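Local coordinates for universal stress protein (Pseudomonas aeruginosa UCBPP-PA14, PDB 7MQ5), which is of unknown function but, as a universal stress protein of the HUP clan, probably takes part in bacterial stress responses, at residues Ile243-Arg248 with Val273-Asp278; Asp111-Leu116 with Thr259-Leu264; Leu116-Cys121 with Ala281-Leu286; Ala140-Asn145 with Ser176-Pro181. All blocks are in the same frame, centred on the assembly; numbering follows the deposited sequence.

Contact 1: residues Ile243-Arg248 with Val273-Asp278; sequences IGTVAR and VLKPDD
Ile-243 and Gly-244 lie beside Val-273 and Leu-274 as the C-terminal ends of two neighbouring parallel strands, 240-244 and 270-274, in the central sheet, and the loops leaving them stay in contact as far as Pro-276. Leu-274 is gripped through both its backbone groups: its N donates to Ile-243 O at 2.9 Å, and its O accepts from Thr-245 N, also at 2.9 Å. Gly-244 CA adds a CA-H...O contact to that same Leu-274 O at 3.2 Å. Ile-243 and Val-273, on one face of the sheet, touch lightly across the strands, CG1 of Ile-243 to CG2 of Val-273 measuring 4.4 Å, and Leu-264 of helix 258-264 touches both side chains. That helix links the two strands, making this a beta-alpha-beta crossover of the universal stress protein fold; in ATP-binding relatives the loop after the first of these strands carries the nucleotide-binding motif. Thr-245 joins the loops. With chi1 at 60°, its OG1 sits between backbone N and carbonyl carbon and meets Pro-276 CD at 3.4 Å and Lys-275 CA at 3.5 Å, while its methyl CG2 turns to CG1 of Val-273, 3.9 Å away. Beyond it Val-246 O rests 3.5 Å from CG of Pro-276, the N-cap residue of helix 277-287. The side chain of Lys-275 runs away from this loop, toward the end of helix 110-118.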
loop_
_atom_site.group_PDB
_atom_site.type_symbol
_atom_site.label_atom_id
_atom_site.label_comp_id
_atom_site.label_asym_id
_atom_site.label_seq_id
_atom_site.Cartn_x
_atom_site.Cartn_y
_atom_site.Cartn_z
ATOM N N ILE A 243 -2.706 0.651 -5.035
ATOM C CA ILE A 243 -3.135 -0.389 -6.000
ATOM C C ILE A 243 -3.882 -1.497 -5.265
ATOM O O ILE A 243 -3.763 -1.628 -4.023
ATOM C CB ILE A 243 -1.938 -0.981 -6.774
ATOM C CG1 ILE A 243 -1.052 -1.853 -5.878
ATOM C CG2 ILE A 243 -1.142 0.105 -7.484
ATOM C CD1 ILE A 243 0.034 -2.584 -6.627
ATOM N N GLY A 244 -4.654 -2.249 -6.038
ATOM C CA GLY A 244 -5.305 -3.463 -5.539
ATOM C C GLY A 244 -4.752 -4.667 -6.268
ATOM O O GLY A 244 -4.305 -4.533 -7.419
ATOM N N THR A 245 -4.697 -5.796 -5.584
ATOM C CA THR A 245 -4.339 -7.083 -6.204
ATOM C C THR A 245 -5.531 -7.582 -7.039
ATOM O O THR A 245 -6.622 -6.983 -6.992
ATOM C CB THR A 245 -3.843 -8.054 -5.127
ATOM O OG1 THR A 245 -4.896 -8.231 -4.181
ATOM C CG2 THR A 245 -2.594 -7.550 -4.442
ATOM N N VAL A 246 -5.335 -8.668 -7.771
ATOM C CA VAL A 246 -6.373 -9.167 -8.717
ATOM C C VAL A 246 -7.638 -9.585 -7.948
ATOM O O VAL A 246 -7.548 -10.109 -6.827
ATOM C CB VAL A 246 -5.778 -10.266 -9.620
ATOM C CG1 VAL A 246 -5.290 -11.460 -8.812
ATOM C CG2 VAL A 246 -6.716 -10.688 -10.737
ATOM N N ALA A 247 -8.811 -9.388 -8.556
ATOM C CA ALA A 247 -10.089 -9.647 -7.847
ATOM C C ALA A 247 -10.232 -11.124 -7.472
ATOM O O ALA A 247 -10.817 -11.409 -6.405
ATOM C CB ALA A 247 -11.248 -9.179 -8.687
ATOM N N ARG A 248 -9.730 -12.019 -8.325
ATOM C CA ARG A 248 -9.800 -13.479 -8.063
ATOM C C ARG A 248 -8.409 -14.059 -8.280
ATOM O O ARG A 248 -7.726 -13.635 -9.230
ATOM C CB ARG A 248 -10.845 -14.151 -8.952
ATOM C CG ARG A 248 -12.248 -13.653 -8.664
ATOM C CD ARG A 248 -13.324 -14.433 -9.372
ATOM N NE ARG A 248 -14.634 -13.983 -8.918
ATOM C CZ ARG A 248 -15.791 -14.500 -9.307
ATOM N NH1 ARG A 248 -16.920 -14.016 -8.819
ATOM N NH2 ARG A 248 -15.820 -15.499 -10.172
ATOM N N VAL A 273 -0.591 -1.421 -0.930
ATOM C CA VAL A 273 -1.167 -2.619 -1.589
ATOM C C VAL A 273 -2.402 -3.088 -0.819
ATOM O O VAL A 273 -2.284 -3.464 0.360
ATOM C CB VAL A 273 -0.104 -3.723 -1.668
ATOM C CG1 VAL A 273 -0.668 -4.959 -2.343
ATOM C CG2 VAL A 273 1.148 -3.231 -2.377
ATOM N N LEU A 274 -3.546 -3.033 -1.492
ATOM C CA LEU A 274 -4.836 -3.477 -0.936
ATOM C C LEU A 274 -5.247 -4.783 -1.612
ATOM O O LEU A 274 -4.844 -5.018 -2.755
ATOM C CB LEU A 274 -5.887 -2.392 -1.176
ATOM C CG LEU A 274 -5.518 -1.014 -0.642
ATOM C CD1 LEU A 274 -6.603 -0.011 -0.970
ATOM C CD2 LEU A 274 -5.257 -1.050 0.852
ATOM N N LYS A 275 -6.031 -5.583 -0.910
ATOM C CA LYS A 275 -6.542 -6.852 -1.466
ATOM C C LYS A 275 -8.057 -6.866 -1.379
ATOM O O LYS A 275 -8.638 -6.186 -0.540
ATOM C CB LYS A 275 -5.983 -8.057 -0.712
ATOM C CG LYS A 275 -4.465 -8.164 -0.693
ATOM C CD LYS A 275 -4.000 -9.469 -0.103
ATOM C CE LYS A 275 -2.494 -9.651 -0.107
ATOM N NZ LYS A 275 -1.795 -8.888 0.959
ATOM N N PRO A 276 -8.727 -7.649 -2.251
ATOM C CA PRO A 276 -10.177 -7.797 -2.170
ATOM C C PRO A 276 -10.591 -8.339 -0.798
ATOM O O PRO A 276 -9.874 -9.132 -0.217
ATOM C CB PRO A 276 -10.503 -8.822 -3.264
ATOM C CG PRO A 276 -9.368 -8.699 -4.242
ATOM C CD PRO A 276 -8.160 -8.387 -3.387
ATOM N N ASP A 277 -11.771 -7.938 -0.337
ATOM C CA ASP A 277 -12.282 -8.382 0.986
ATOM C C ASP A 277 -12.292 -9.914 1.117
ATOM O O ASP A 277 -11.932 -10.402 2.197
ATOM C CB ASP A 277 -13.686 -7.838 1.255
ATOM C CG ASP A 277 -13.756 -6.333 1.441
ATOM O OD1 ASP A 277 -12.700 -5.717 1.660
ATOM O OD2 ASP A 277 -14.879 -5.797 1.394
ATOM N N ASP A 278 -12.706 -10.632 0.064
ATOM C CA ASP A 278 -12.792 -12.121 0.094
ATOM C C ASP A 278 -11.394 -12.740 0.251
ATOM O O ASP A 278 -11.281 -13.810 0.883
ATOM C CB ASP A 278 -13.459 -12.674 -1.172
ATOM C CG ASP A 278 -14.943 -12.372 -1.322
ATOM O OD1 ASP A 278 -15.552 -11.855 -0.358
ATOM O OD2 ASP A 278 -15.488 -12.670 -2.407
#

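Contact 2: residues Asp111-Leu116 with Thr259-Leu264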
loop_
_atom_site.group_PDB
_atom_site.type_symbol
_atom_site.label_atom_id
_atom_site.label_comp_id
_atom_site.label_asym_id
_atom_site.label_seq_id
_atom_site.Cartn_x
_atom_site.Cartn_y
_atom_site.Cartn_z
ATOM N N ASP A 111 11.591 -11.944 0.053
ATOM C CA ASP A 111 10.867 -11.966 1.351
ATOM C C ASP A 111 9.781 -10.875 1.342
ATOM O O ASP A 111 8.697 -11.117 1.894
ATOM C CB ASP A 111 11.815 -11.846 2.540
ATOM C CG ASP A 111 11.118 -12.175 3.849
ATOM O OD1 ASP A 111 10.920 -13.384 4.138
ATOM O OD2 ASP A 111 10.692 -11.229 4.505
ATOM N N ASP A 112 10.064 -9.714 0.740
ATOM C CA ASP A 112 9.045 -8.638 0.589
ATOM C C ASP A 112 7.833 -9.202 -0.166
ATOM O O ASP A 112 6.683 -8.896 0.187
ATOM C CB ASP A 112 9.564 -7.466 -0.253
ATOM C CG ASP A 112 10.586 -6.528 0.369
ATOM O OD1 ASP A 112 10.566 -6.389 1.600
ATOM O OD2 ASP A 112 11.381 -5.900 -0.420
ATOM N N TRP A 113 8.090 -9.995 -1.201
ATOM C CA TRP A 113 6.980 -10.579 -1.990
ATOM C C TRP A 113 6.153 -11.538 -1.128
ATOM O O TRP A 113 4.919 -11.538 -1.270
ATOM C CB TRP A 113 7.504 -11.219 -3.276
ATOM C CG TRP A 113 7.568 -10.225 -4.393
ATOM C CD1 TRP A 113 8.657 -9.712 -5.038
ATOM C CD2 TRP A 113 6.431 -9.518 -4.911
ATOM N NE1 TRP A 113 8.251 -8.795 -5.977
ATOM C CE2 TRP A 113 6.898 -8.622 -5.887
ATOM C CE3 TRP A 113 5.068 -9.545 -4.605
ATOM C CZ2 TRP A 113 6.027 -7.817 -6.620
ATOM C CZ3 TRP A 113 4.212 -8.720 -5.297
ATOM C CH2 TRP A 113 4.691 -7.876 -6.296
ATOM N N LYS A 114 6.788 -12.318 -0.257
ATOM C CA LYS A 114 6.015 -13.249 0.604
ATOM C C LYS A 114 5.180 -12.431 1.598
ATOM O O LYS A 114 4.039 -12.816 1.869
ATOM C CB LYS A 114 6.964 -14.242 1.272
ATOM C CG LYS A 114 7.536 -15.267 0.301
ATOM C CD LYS A 114 8.511 -16.241 0.911
ATOM C CE LYS A 114 9.013 -17.251 -0.098
ATOM N NZ LYS A 114 10.040 -18.132 0.494
ATOM N N LEU A 115 5.728 -11.327 2.096
ATOM C CA LEU A 115 4.945 -10.455 3.004
ATOM C C LEU A 115 3.711 -9.940 2.253
ATOM O O LEU A 115 2.594 -9.978 2.801
ATOM C CB LEU A 115 5.812 -9.285 3.478
ATOM C CG LEU A 115 5.079 -8.226 4.294
ATOM C CD1 LEU A 115 4.488 -8.821 5.555
ATOM C CD2 LEU A 115 6.001 -7.065 4.614
ATOM N N LEU A 116 3.913 -9.426 1.045
ATOM C CA LEU A 116 2.760 -8.872 0.291
ATOM C C LEU A 116 1.737 -9.951 -0.062
ATOM O O LEU A 116 0.541 -9.661 -0.076
ATOM C CB LEU A 116 3.265 -8.205 -0.984
ATOM C CG LEU A 116 4.036 -6.910 -0.771
ATOM C CD1 LEU A 116 4.598 -6.403 -2.081
ATOM C CD2 LEU A 116 3.166 -5.854 -0.114
ATOM N N THR A 259 -0.428 -7.625 -13.130
ATOM C CA THR A 259 -0.302 -6.143 -13.128
ATOM C C THR A 259 0.394 -5.695 -11.845
ATOM O O THR A 259 1.370 -4.932 -11.924
ATOM C CB THR A 259 -1.656 -5.439 -13.295
ATOM O OG1 THR A 259 -2.148 -5.772 -14.594
ATOM C CG2 THR A 259 -1.567 -3.935 -13.156
ATOM N N ALA A 260 -0.104 -6.145 -10.700
ATOM C CA ALA A 260 0.501 -5.695 -9.431
ATOM C C ALA A 260 1.946 -6.193 -9.320
ATOM O O ALA A 260 2.774 -5.441 -8.790
ATOM C CB ALA A 260 -0.355 -6.124 -8.258
ATOM N N GLU A 261 2.250 -7.394 -9.821
ATOM C CA GLU A 261 3.649 -7.895 -9.745
ATOM C C GLU A 261 4.584 -6.935 -10.488
ATOM O O GLU A 261 5.600 -6.481 -9.917
ATOM C CB GLU A 261 3.755 -9.293 -10.355
ATOM C CG GLU A 261 3.174 -10.387 -9.482
ATOM C CD GLU A 261 3.274 -11.776 -10.086
ATOM O OE1 GLU A 261 3.619 -11.879 -11.281
ATOM O OE2 GLU A 261 3.015 -12.749 -9.361
ATOM N N VAL A 262 4.231 -6.602 -11.724
ATOM C CA VAL A 262 5.113 -5.716 -12.532
ATOM C C VAL A 262 5.165 -4.317 -11.911
ATOM O O VAL A 262 6.264 -3.767 -11.764
ATOM C CB VAL A 262 4.645 -5.669 -13.997
ATOM C CG1 VAL A 262 5.445 -4.655 -14.800
ATOM C CG2 VAL A 262 4.709 -7.045 -14.649
ATOM N N VAL A 263 4.016 -3.747 -11.559
ATOM C CA VAL A 263 3.992 -2.364 -11.007
ATOM C C VAL A 263 4.825 -2.286 -9.713
ATOM O O VAL A 263 5.602 -1.331 -9.541
ATOM C CB VAL A 263 2.524 -1.929 -10.820
ATOM C CG1 VAL A 263 2.381 -0.647 -10.027
ATOM C CG2 VAL A 263 1.819 -1.840 -12.164
ATOM N N LEU A 264 4.673 -3.251 -8.814
ATOM C CA LEU A 264 5.401 -3.192 -7.520
ATOM C C LEU A 264 6.916 -3.250 -7.716
ATOM O O LEU A 264 7.632 -2.675 -6.890
ATOM C CB LEU A 264 4.917 -4.338 -6.627
ATOM C CG LEU A 264 3.739 -3.977 -5.730
ATOM C CD1 LEU A 264 2.944 -5.209 -5.306
ATOM C CD2 LEU A 264 4.223 -3.172 -4.533
#
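Trp-113 and Leu-264 bridge two helices whose short segments, 111-116 and 259-264, run at 138° to one another with their axes 12.6 Å apart at closest approach. The backbones stay well separated, the nearest CA atoms, those of Trp-113 and Glu-261, being 8.9 Å apart, so the indole spans the gap. Its six-membered ring meets Leu-264 obliquely, with CH2 of Trp-113 only 3.3 Å from CD1 of Leu-264; the chi1 of Leu-264, displaced from a staggered value at -91°, is consistent with a tight fit. At the rim of the ring the carbonyls of helix 258-264 come near its plane: CZ2 of Trp-113 lies 3.6 Å from Glu-261 O, and Ala-260 O approaches in plane. Leu-116 CD1 packs on one face of the indole, 3.9 Å above its plane and offset to the rim, and also reaches Leu-264 CD1 tip to tip at 3.8 Å. A hydrogen bond from Trp-113 NE1 to Asp-265 OD1 helps to fix the ring's rotation. On the sheet side, Leu-116 touches Val-123 and Met-125 of strand 123-126, next to the antiparallel strand 270-274. The helices thus pack over the seam between two 3-2-1-4-5 strand sets, consistent with a tandem universal stress protein fold.

Contact 3: residues Leu116-Cys121 with Ala281-Leu286; sequences LRFAPC and AHLEEL
Leu-283 reaches the C-terminal end of helix 110-118 by turning CG beside its own backbone N (chi1 -71°) and then extending at chi2 (176°), which sets its two methyl groups among the carbonyls and side chains at and just past the end of that helix. CD1 of Leu-283 lies 3.4 Å from Arg-117 O and 3.7 Å from Ala-119 O; Arg-117 O is buried here without a polar partner in the model. The other methyl, CD2 of Leu-283, meets CD1 of Phe-118 at 4.2 Å, the two side chains crossing at about a right angle. Phe-118 is backed within its own helix by CG of Arg-117, 3.8 Å above the ring plane and over its centre. Past the helix end, Pro-120 packs against the same turn of the partner helix, its CB 3.6 Å from Glu-284 N. No direct hydrogen bond crosses the contact; two waters bridge it instead. One donates to Phe-118 O at 2.7 Å and to Leu-283 O at 2.9 Å, taking up two carbonyls. The second donates to Pro-120 O and, at 2.8 Å, to OE1 of Glu-284. That oxygen also accepts from Gln-86 NE2, so Glu-284 is held by helix 77-88 as well. The C-terminal helix 277-287 closes over the turn that leads from helix 110-118 into strand 123-126, with Phe-118 touching Ile-82 and Pro-120 touching Gln-85 of helix 77-88, and Ala-119 and Cys-121 against Ile-93 of strand 92-96.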
loop_
_atom_site.group_PDB
_atom_site.type_symbol
_atom_site.label_atom_id
_atom_site.label_comp_id
_atom_site.label_asym_id
_atom_site.label_seq_id
_atom_site.Cartn_x
_atom_site.Cartn_y
_atom_site.Cartn_z
ATOM N N LEU A 116 3.913 -9.426 1.045
ATOM C CA LEU A 116 2.760 -8.872 0.291
ATOM C C LEU A 116 1.737 -9.951 -0.062
ATOM O O LEU A 116 0.541 -9.661 -0.076
ATOM C CB LEU A 116 3.265 -8.205 -0.984
ATOM C CG LEU A 116 4.036 -6.910 -0.771
ATOM C CD1 LEU A 116 4.598 -6.403 -2.081
ATOM C CD2 LEU A 116 3.166 -5.854 -0.114
ATOM N N ARG A 117 2.203 -11.159 -0.357
ATOM C CA ARG A 117 1.294 -12.267 -0.726
ATOM C C ARG A 117 0.400 -12.642 0.460
ATOM O O ARG A 117 -0.835 -12.671 0.295
ATOM C CB ARG A 117 2.162 -13.445 -1.175
ATOM C CG ARG A 117 1.392 -14.680 -1.597
ATOM C CD ARG A 117 2.321 -15.644 -2.314
ATOM N NE ARG A 117 2.950 -15.023 -3.475
ATOM C CZ ARG A 117 4.240 -14.707 -3.602
ATOM N NH1 ARG A 117 5.117 -14.993 -2.652
ATOM N NH2 ARG A 117 4.657 -14.130 -4.715
ATOM N N PHE A 118 1.004 -12.804 1.637
ATOM C CA PHE A 118 0.268 -13.403 2.784
ATOM C C PHE A 118 -0.293 -12.399 3.783
ATOM O O PHE A 118 -1.090 -12.836 4.621
ATOM C CB PHE A 118 1.158 -14.448 3.460
ATOM C CG PHE A 118 1.389 -15.646 2.577
ATOM C CD1 PHE A 118 0.346 -16.517 2.290
ATOM C CD2 PHE A 118 2.623 -15.878 1.995
ATOM C CE1 PHE A 118 0.537 -17.609 1.454
ATOM C CE2 PHE A 118 2.815 -16.973 1.167
ATOM C CZ PHE A 118 1.772 -17.833 0.894
ATOM N N ALA A 119 0.087 -11.128 3.717
ATOM C CA ALA A 119 -0.418 -10.197 4.752
ATOM C C ALA A 119 -1.931 -10.068 4.658
ATOM O O ALA A 119 -2.454 -9.709 3.603
ATOM C CB ALA A 119 0.240 -8.858 4.604
ATOM N N PRO A 120 -2.665 -10.268 5.774
ATOM C CA PRO A 120 -4.124 -10.156 5.743
ATOM C C PRO A 120 -4.622 -8.744 6.066
ATOM O O PRO A 120 -5.619 -8.566 6.746
ATOM C CB PRO A 120 -4.542 -11.179 6.805
ATOM C CG PRO A 120 -3.452 -11.072 7.840
ATOM C CD PRO A 120 -2.180 -10.822 7.055
ATOM N N CYS A 121 -3.910 -7.758 5.544
ATOM C CA CYS A 121 -4.236 -6.341 5.771
ATOM C C CYS A 121 -3.484 -5.517 4.742
ATOM O O CYS A 121 -2.585 -6.035 4.068
ATOM C CB CYS A 121 -3.828 -5.903 7.176
ATOM S SG CYS A 121 -2.049 -6.027 7.524
ATOM N N ALA A 281 -10.175 -12.114 3.895
ATOM C CA ALA A 281 -10.822 -13.074 4.820
ATOM C C ALA A 281 -10.090 -14.422 4.780
ATOM O O ALA A 281 -9.859 -15.003 5.858
ATOM C CB ALA A 281 -12.282 -13.222 4.473
ATOM N N HIS A 282 -9.748 -14.905 3.586
ATOM C CA HIS A 282 -9.052 -16.217 3.456
ATOM C C HIS A 282 -7.633 -16.101 4.042
ATOM O O HIS A 282 -7.208 -17.022 4.752
ATOM C CB HIS A 282 -9.075 -16.710 1.997
ATOM C CG HIS A 282 -10.382 -17.275 1.531
ATOM N ND1 HIS A 282 -11.250 -16.578 0.707
ATOM C CD2 HIS A 282 -10.963 -18.475 1.750
ATOM C CE1 HIS A 282 -12.308 -17.324 0.444
ATOM N NE2 HIS A 282 -12.157 -18.492 1.073
ATOM N N LEU A 283 -6.951 -14.979 3.823
ATOM C CA LEU A 283 -5.578 -14.810 4.371
ATOM C C LEU A 283 -5.622 -14.682 5.895
ATOM O O LEU A 283 -4.663 -15.136 6.539
ATOM C CB LEU A 283 -4.919 -13.594 3.719
ATOM C CG LEU A 283 -4.533 -13.778 2.251
ATOM C CD1 LEU A 283 -3.975 -12.482 1.689
ATOM C CD2 LEU A 283 -3.511 -14.893 2.080
ATOM N N GLU A 284 -6.676 -14.075 6.441
ATOM C CA GLU A 284 -6.818 -13.968 7.920
ATOM C C GLU A 284 -6.923 -15.387 8.497
ATOM O O GLU A 284 -6.288 -15.656 9.528
ATOM C CB GLU A 284 -8.025 -13.091 8.259
ATOM C CG GLU A 284 -8.384 -13.068 9.733
ATOM C CD GLU A 284 -7.349 -12.486 10.680
ATOM O OE1 GLU A 284 -6.573 -11.616 10.260
ATOM O OE2 GLU A 284 -7.328 -12.918 11.850
ATOM N N GLU A 285 -7.694 -16.265 7.842
ATOM C CA GLU A 285 -7.814 -17.680 8.290
ATOM C C GLU A 285 -6.434 -18.359 8.240
ATOM O O GLU A 285 -6.082 -19.054 9.220
ATOM C CB GLU A 285 -8.806 -18.449 7.414
ATOM C CG GLU A 285 -10.230 -17.933 7.500
ATOM C CD GLU A 285 -11.242 -18.662 6.629
ATOM O OE1 GLU A 285 -10.829 -19.521 5.817
ATOM O OE2 GLU A 285 -12.444 -18.368 6.765
ATOM N N LEU A 286 -5.681 -18.179 7.143
ATOM C CA LEU A 286 -4.339 -18.822 7.024
ATOM C C LEU A 286 -3.394 -18.283 8.110
ATOM O O LEU A 286 -2.651 -19.084 8.702
ATOM C CB LEU A 286 -3.740 -18.564 5.635
ATOM C CG LEU A 286 -4.349 -19.325 4.466
ATOM C CD1 LEU A 286 -3.745 -18.863 3.150
ATOM C CD2 LEU A 286 -4.142 -20.814 4.641
HETATM O O HOH W 1 -1.934 -15.242 5.591
HETATM O O HOH W 2 -7.316 -9.412 8.695
#

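Contact 4: residues Ala140-Asn145 with Ser176-Pro181; sequences AVDVGN and SAHPSP
Val-141 and Ser-176 form a parallel bridge with CA atoms 5.1 Å apart, beyond which the chains diverge, residues 141-144 and 176-179 running 51° apart. The two strands belong to a beta-alpha-beta unit of the universal stress protein fold, connected through helix 148-167. As they part, Val-141 O keeps a CA-H...O contact with Ser-176 CA at 3.3 Å, and a water wedges in, donating to Val-141 O at 2.9 Å and Ala-177 O at 2.8 Å. Asp-142, its CG anti to the backbone N, extends its carboxylate to His-178. ND1 of His-178 donates to OD1 of Asp-142 at 3.1 Å and almost straight (170°); the oxygen lies in the ring plane and uses its syn lone pair, with the carboxylate and ring planes 75° apart. The same OD1 is met from above the carboxylate plane by Gly-144 N, 3.0 Å from Asp-142 OD1, in an Asx turn within the type I turn 142-145. Two donors therefore grip one oxygen and hold the carboxylate in place. The ring of His-178 also meets Tyr-200 of helix 193-211. Ser-176 OG takes the N-H of Val-143 at 3.0 Å, while CG2 of Val-143 presses to 3.3 Å from that OG.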
loop_
_atom_site.group_PDB
_atom_site.type_symbol
_atom_site.label_atom_id
_atom_site.label_comp_id
_atom_site.label_asym_id
_atom_site.label_seq_id
_atom_site.Cartn_x
_atom_site.Cartn_y
_atom_site.Cartn_z
ATOM N N ALA A 140 -4.785 3.645 -8.631
ATOM C CA ALA A 140 -4.897 2.848 -9.871
ATOM C C ALA A 140 -6.193 2.033 -9.840
ATOM O O ALA A 140 -6.378 1.228 -8.924
ATOM C CB ALA A 140 -3.696 1.949 -10.032
ATOM N N VAL A 141 -7.057 2.250 -10.825
ATOM C CA VAL A 141 -8.335 1.503 -10.949
ATOM C C VAL A 141 -8.533 1.087 -12.415
ATOM O O VAL A 141 -7.645 1.353 -13.262
ATOM C CB VAL A 141 -9.496 2.380 -10.450
ATOM C CG1 VAL A 141 -9.320 2.787 -8.992
ATOM C CG2 VAL A 141 -9.676 3.601 -11.343
ATOM N N ASP A 142 -9.599 0.339 -12.678
ATOM C CA ASP A 142 -10.018 0.038 -14.076
ATOM C C ASP A 142 -11.509 0.361 -14.126
ATOM O O ASP A 142 -12.312 -0.496 -13.742
ATOM C CB ASP A 142 -9.701 -1.392 -14.527
ATOM C CG ASP A 142 -10.116 -1.683 -15.969
ATOM O OD1 ASP A 142 -10.762 -0.808 -16.595
ATOM O OD2 ASP A 142 -9.789 -2.782 -16.463
ATOM N N VAL A 143 -11.840 1.586 -14.531
ATOM C CA VAL A 143 -13.263 2.041 -14.544
ATOM C C VAL A 143 -14.096 1.181 -15.513
ATOM O O VAL A 143 -15.325 1.202 -15.382
ATOM C CB VAL A 143 -13.362 3.547 -14.866
ATOM C CG1 VAL A 143 -12.498 4.382 -13.928
ATOM C CG2 VAL A 143 -13.021 3.856 -16.313
ATOM N N GLY A 144 -13.450 0.409 -16.396
ATOM C CA GLY A 144 -14.159 -0.464 -17.349
ATOM C C GLY A 144 -14.803 -1.682 -16.696
ATOM O O GLY A 144 -15.444 -2.444 -17.431
ATOM N N ASN A 145 -14.640 -1.879 -15.379
ATOM C CA ASN A 145 -15.264 -3.052 -14.700
ATOM C C ASN A 145 -15.982 -2.582 -13.429
ATOM O O ASN A 145 -15.293 -2.033 -12.544
ATOM C CB ASN A 145 -14.231 -4.137 -14.384
ATOM C CG ASN A 145 -14.843 -5.414 -13.845
ATOM O OD1 ASN A 145 -15.893 -5.392 -13.200
ATOM N ND2 ASN A 145 -14.186 -6.535 -14.087
ATOM N N SER A 176 -6.676 5.100 -14.856
ATOM C CA SER A 176 -7.531 3.980 -15.298
ATOM C C SER A 176 -6.913 3.433 -16.575
ATOM O O SER A 176 -6.857 4.174 -17.563
ATOM C CB SER A 176 -8.957 4.400 -15.525
ATOM O OG SER A 176 -9.746 3.290 -15.927
ATOM N N ALA A 177 -6.410 2.212 -16.513
ATOM C CA ALA A 177 -5.783 1.572 -17.683
ATOM C C ALA A 177 -6.689 0.426 -18.101
ATOM O O ALA A 177 -6.860 -0.530 -17.313
ATOM C CB ALA A 177 -4.385 1.119 -17.353
ATOM N N HIS A 178 -7.294 0.584 -19.272
ATOM C CA HIS A 178 -8.243 -0.400 -19.845
ATOM C C HIS A 178 -7.577 -1.069 -21.045
ATOM O O HIS A 178 -6.995 -0.382 -21.882
ATOM C CB HIS A 178 -9.548 0.330 -20.188
ATOM C CG HIS A 178 -10.670 -0.573 -20.558
ATOM N ND1 HIS A 178 -11.397 -1.263 -19.609
ATOM C CD2 HIS A 178 -11.211 -0.878 -21.756
ATOM C CE1 HIS A 178 -12.329 -1.975 -20.212
ATOM N NE2 HIS A 178 -12.236 -1.753 -21.530
ATOM N N PRO A 179 -7.582 -2.421 -21.142
ATOM C CA PRO A 179 -6.971 -3.108 -22.280
ATOM C C PRO A 179 -7.523 -2.628 -23.631
ATOM O O PRO A 179 -8.701 -2.309 -23.706
ATOM C CB PRO A 179 -7.334 -4.587 -22.062
ATOM C CG PRO A 179 -7.557 -4.701 -20.565
ATOM C CD PRO A 179 -8.124 -3.359 -20.145
ATOM N N SER A 180 -6.661 -2.592 -24.653
ATOM C CA SER A 180 -7.063 -2.161 -26.019
ATOM C C SER A 180 -8.102 -3.130 -26.580
ATOM O O SER A 180 -7.914 -4.342 -26.501
ATOM C CB SER A 180 -5.865 -2.073 -26.927
ATOM O OG SER A 180 -4.891 -1.186 -26.400
ATOM N N PRO A 181 -9.245 -2.638 -27.117
ATOM C CA PRO A 181 -10.256 -3.515 -27.711
ATOM C C PRO A 181 -9.710 -4.297 -28.917
ATOM O O PRO A 181 -10.406 -5.195 -29.350
ATOM C CB PRO A 181 -11.371 -2.554 -28.160
ATOM C CG PRO A 181 -11.162 -1.314 -27.312
ATOM C CD PRO A 181 -9.664 -1.228 -27.117
HETATM O O HOH W 3 -5.847 -0.397 -14.697
#

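Contacts 1 and 4 reach one sheet, on neighbouring strands 240-244 and 136-141, and touch where Ile-243 CG2 lies 4.1 Å from Ala-140 CB. Both sit at C-terminal strand ends, where ATP-binding relatives hold nucleotide. The helices of contact 2 pack against the strands of contact 1: CD2 of Leu-264 is 3.8 Å from CG2 of Val-273. Contacts 2 and 3 share Leu-116 of helix 110-118. Lys-275 of contact 1 joins the end of that helix, its NZ 2.7 Å from Leu-116 O and 2.8 Å from Ala-119 O, and its CD 3.5 Å from Leu-283 CD1 of contact 3. Contacts 3 and 4 are remote, their centres about 26 Å apart.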